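Local coordinates for Pyrimidine/purine nucleoside phosphorylase (Acinetobacter sp. ADP1, PDB 3HQX), which probably catalyses the reversible phosphorolysis of diverse purine and pyrimidine nucleosides to free bases and alpha-D-ribose 1-phosphate, at residues K39-P50 with I97-H108. Sequence-based numbering, arbitrary orientation.
Sequences KTLGVILPTEQP and IETDEVLDYVCH
The Tyr105 ring lies over Gly42. Gly42 CA sits 3.8 Å from the ring centroid, a CH-pi contact offset toward the rim of that face. Ile44 CG1 and Thr40 CG2 approach the ring obliquely. Tyr105 reaches this place because its CG stands between the backbone N and the carbonyl carbon (chi1 70°), which swings the ring across the partner strand. The His108 ring has Val106 CG1 over one face, and its ND1 makes a weak hydrogen bond to Arg60 O. Strands 39-44 and 103-108 run antiparallel at the centre of the six-stranded sheet of the cupin fold. Thr40 with Cys107, Gly42 with Tyr105 and Ile44 with Leu103 are the hydrogen-bonded pairs. Gly42 N to Tyr105 O is nearly straight, at 2.9 Å and 176°. Ile44, at the end of strand 39-44, reaches across to the second, four-stranded sheet, where its CD1 meets Ile97 CG2 tip to tip at 3.8 Å. Ile44 CG2 packs on Thr99 CG2. Thr47 grips Thr99 twice. Its N donates to Thr99 O at 2.9 Å, and its OG1 accepts from Thr99 N at 3.0 Å. On the sheet face with Val43, Asp104 OD1 lies 3.5 Å from Val43 CG2. A water lies within hydrogen-bonding distance of both Asp104 OD1 and Gly42 O. The Asp104 carboxylate also binds the second subunit, through a hydrogen bond to its Ser18 and a salt bridge to its Lys17.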
# COMPACT_ATOMS: atom_id res chain seq x y z
N LYS A 39 3.82 -3.57 -13.15
CA LYS A 39 2.57 -2.88 -12.84
C LYS A 39 2.74 -2.22 -11.48
O LYS A 39 3.70 -2.53 -10.78
CB LYS A 39 1.39 -3.85 -12.77
CG LYS A 39 1.12 -4.56 -14.12
CD LYS A 39 -0.07 -5.50 -14.03
CE LYS A 39 -0.15 -6.42 -15.24
NZ LYS A 39 -0.14 -5.68 -16.59
N THR A 40 1.89 -1.27 -11.19
CA THR A 40 1.82 -0.63 -9.85
C THR A 40 0.52 -1.10 -9.23
O THR A 40 -0.52 -1.08 -9.89
CB THR A 40 1.77 0.88 -10.04
OG1 THR A 40 3.00 1.27 -10.70
CG2 THR A 40 1.75 1.56 -8.75
N LEU A 41 0.59 -1.54 -7.99
CA LEU A 41 -0.57 -1.87 -7.14
C LEU A 41 -0.72 -0.77 -6.11
O LEU A 41 0.16 -0.57 -5.31
CB LEU A 41 -0.36 -3.24 -6.47
CG LEU A 41 -1.47 -3.72 -5.54
CD1 LEU A 41 -2.90 -3.80 -6.18
CD2 LEU A 41 -1.08 -5.09 -4.95
N GLY A 42 -1.81 -0.03 -6.16
CA GLY A 42 -1.87 1.18 -5.33
C GLY A 42 -3.22 1.46 -4.70
O GLY A 42 -4.21 0.80 -5.02
N VAL A 43 -3.18 2.44 -3.79
CA VAL A 43 -4.33 2.92 -3.07
C VAL A 43 -4.31 4.44 -3.16
O VAL A 43 -3.25 5.08 -3.01
CB VAL A 43 -4.30 2.45 -1.60
CG1 VAL A 43 -5.41 3.16 -0.78
CG2 VAL A 43 -4.40 0.90 -1.52
N ILE A 44 -5.46 5.00 -3.43
CA ILE A 44 -5.70 6.45 -3.29
C ILE A 44 -6.72 6.58 -2.17
O ILE A 44 -7.79 5.95 -2.20
CB ILE A 44 -6.23 7.10 -4.56
CG1 ILE A 44 -5.15 7.05 -5.64
CG2 ILE A 44 -6.58 8.61 -4.28
CD1 ILE A 44 -5.57 7.56 -6.98
N LEU A 45 -6.40 7.44 -1.20
CA LEU A 45 -7.28 7.72 -0.09
C LEU A 45 -8.16 8.93 -0.41
O LEU A 45 -7.86 9.66 -1.31
CB LEU A 45 -6.43 7.99 1.13
CG LEU A 45 -5.56 6.86 1.66
CD1 LEU A 45 -4.77 7.38 2.84
CD2 LEU A 45 -6.44 5.71 2.08
N PRO A 46 -9.25 9.10 0.33
CA PRO A 46 -10.20 10.17 0.02
C PRO A 46 -9.53 11.53 -0.13
O PRO A 46 -8.67 11.92 0.69
CB PRO A 46 -11.19 10.10 1.18
CG PRO A 46 -11.16 8.72 1.57
CD PRO A 46 -9.74 8.26 1.41
N THR A 47 -9.88 12.23 -1.20
CA THR A 47 -9.18 13.44 -1.63
C THR A 47 -10.11 14.64 -1.37
O THR A 47 -11.33 14.45 -1.32
CB THR A 47 -8.88 13.42 -3.16
OG1 THR A 47 -10.10 13.20 -3.88
CG2 THR A 47 -7.90 12.36 -3.57
N GLU A 48 -9.56 15.80 -1.16
CA GLU A 48 -10.37 17.03 -1.13
C GLU A 48 -10.32 17.74 -2.45
O GLU A 48 -11.28 18.32 -2.84
CB GLU A 48 -9.94 17.99 -0.02
CG GLU A 48 -10.48 17.65 1.32
CD GLU A 48 -10.11 18.68 2.34
OE1 GLU A 48 -10.52 18.55 3.49
OE2 GLU A 48 -9.39 19.64 1.99
N GLN A 49 -9.19 17.70 -3.12
CA GLN A 49 -9.02 18.29 -4.44
C GLN A 49 -8.39 17.20 -5.30
O GLN A 49 -7.79 16.24 -4.75
CB GLN A 49 -8.10 19.51 -4.43
CG GLN A 49 -8.51 20.65 -3.47
CD GLN A 49 -9.88 21.25 -3.81
OE1 GLN A 49 -10.22 21.46 -4.99
NE2 GLN A 49 -10.68 21.52 -2.76
N PRO A 50 -8.55 17.32 -6.63
CA PRO A 50 -7.98 16.33 -7.54
C PRO A 50 -6.48 16.18 -7.45
O PRO A 50 -5.74 17.20 -7.23
CB PRO A 50 -8.38 16.80 -8.93
CG PRO A 50 -9.55 17.71 -8.71
CD PRO A 50 -9.26 18.38 -7.38
N ILE A 97 -7.44 12.93 -10.66
CA ILE A 97 -8.29 11.94 -10.09
C ILE A 97 -8.77 12.37 -8.70
O ILE A 97 -8.00 12.95 -7.90
CB ILE A 97 -7.59 10.56 -10.07
CG1 ILE A 97 -8.53 9.43 -9.58
CG2 ILE A 97 -6.31 10.60 -9.21
CD1 ILE A 97 -8.06 8.00 -10.01
N GLU A 98 -10.04 12.11 -8.43
CA GLU A 98 -10.63 12.37 -7.11
C GLU A 98 -11.41 11.13 -6.65
O GLU A 98 -11.97 10.39 -7.47
CB GLU A 98 -11.47 13.67 -7.09
CG GLU A 98 -12.20 13.93 -8.33
CD GLU A 98 -12.90 15.29 -8.36
OE1 GLU A 98 -12.25 16.33 -8.25
OE2 GLU A 98 -14.11 15.29 -8.49
N THR A 99 -11.47 10.94 -5.34
CA THR A 99 -12.25 9.89 -4.78
C THR A 99 -12.73 10.26 -3.39
O THR A 99 -12.06 11.05 -2.71
CB THR A 99 -11.43 8.55 -4.72
OG1 THR A 99 -12.30 7.52 -4.27
CG2 THR A 99 -10.17 8.68 -3.81
N ASP A 100 -13.88 9.73 -2.99
CA ASP A 100 -14.46 10.00 -1.62
C ASP A 100 -14.28 8.81 -0.66
O ASP A 100 -14.66 8.87 0.53
CB ASP A 100 -15.96 10.32 -1.73
CG ASP A 100 -16.23 11.59 -2.53
OD1 ASP A 100 -15.38 12.50 -2.54
OD2 ASP A 100 -17.34 11.67 -3.13
N GLU A 101 -13.75 7.71 -1.19
CA GLU A 101 -13.54 6.48 -0.43
C GLU A 101 -12.18 5.90 -0.81
O GLU A 101 -11.51 6.39 -1.72
CB GLU A 101 -14.62 5.42 -0.73
CG GLU A 101 -16.10 5.85 -0.41
CD GLU A 101 -16.40 5.90 1.04
OE1 GLU A 101 -15.75 5.18 1.82
OE2 GLU A 101 -17.36 6.63 1.39
N VAL A 102 -11.73 4.93 -0.05
CA VAL A 102 -10.53 4.18 -0.47
C VAL A 102 -10.71 3.68 -1.90
O VAL A 102 -11.75 3.09 -2.23
CB VAL A 102 -10.19 3.04 0.49
CG1 VAL A 102 -9.05 2.16 -0.06
CG2 VAL A 102 -9.83 3.63 1.88
N LEU A 103 -9.69 3.92 -2.71
CA LEU A 103 -9.67 3.49 -4.09
C LEU A 103 -8.48 2.58 -4.32
O LEU A 103 -7.32 3.01 -4.16
CB LEU A 103 -9.54 4.71 -5.04
CG LEU A 103 -9.67 4.43 -6.53
CD1 LEU A 103 -11.16 4.17 -6.90
CD2 LEU A 103 -8.97 5.48 -7.39
N ASP A 104 -8.74 1.32 -4.67
CA ASP A 104 -7.64 0.41 -5.03
C ASP A 104 -7.55 0.36 -6.52
O ASP A 104 -8.55 0.28 -7.22
CB ASP A 104 -7.93 -1.02 -4.53
CG ASP A 104 -7.91 -1.12 -3.00
OD1 ASP A 104 -6.85 -1.48 -2.45
OD2 ASP A 104 -8.97 -0.88 -2.37
N TYR A 105 -6.33 0.39 -7.03
CA TYR A 105 -6.10 0.35 -8.47
C TYR A 105 -4.86 -0.48 -8.85
O TYR A 105 -3.98 -0.76 -8.02
CB TYR A 105 -5.98 1.78 -9.05
CG TYR A 105 -4.72 2.47 -8.62
CD1 TYR A 105 -3.54 2.31 -9.33
CD2 TYR A 105 -4.69 3.26 -7.48
CE1 TYR A 105 -2.36 2.87 -8.92
CE2 TYR A 105 -3.49 3.85 -7.06
CZ TYR A 105 -2.35 3.64 -7.77
OH TYR A 105 -1.21 4.26 -7.31
N VAL A 106 -4.86 -0.90 -10.12
CA VAL A 106 -3.63 -1.41 -10.77
C VAL A 106 -3.35 -0.48 -11.96
O VAL A 106 -4.23 -0.20 -12.79
CB VAL A 106 -3.83 -2.82 -11.25
CG1 VAL A 106 -2.59 -3.29 -12.03
CG2 VAL A 106 -4.02 -3.78 -10.04
N CYS A 107 -2.10 -0.03 -12.04
CA CYS A 107 -1.61 0.72 -13.16
C CYS A 107 -0.82 -0.23 -14.03
O CYS A 107 0.21 -0.76 -13.62
CB CYS A 107 -0.78 1.90 -12.70
SG CYS A 107 -0.30 2.99 -14.04
N HIS A 108 -1.31 -0.37 -15.27
CA HIS A 108 -0.70 -1.21 -16.28
C HIS A 108 0.13 -0.34 -17.21
O HIS A 108 -0.37 0.61 -17.80
CB HIS A 108 -1.79 -1.89 -17.10
CG HIS A 108 -2.65 -2.83 -16.33
ND1 HIS A 108 -3.81 -2.44 -15.70
CD2 HIS A 108 -2.51 -4.15 -16.08
CE1 HIS A 108 -4.34 -3.49 -15.10
NE2 HIS A 108 -3.58 -4.53 -15.32
O HOH W 1 -4.54 -1.84 -3.80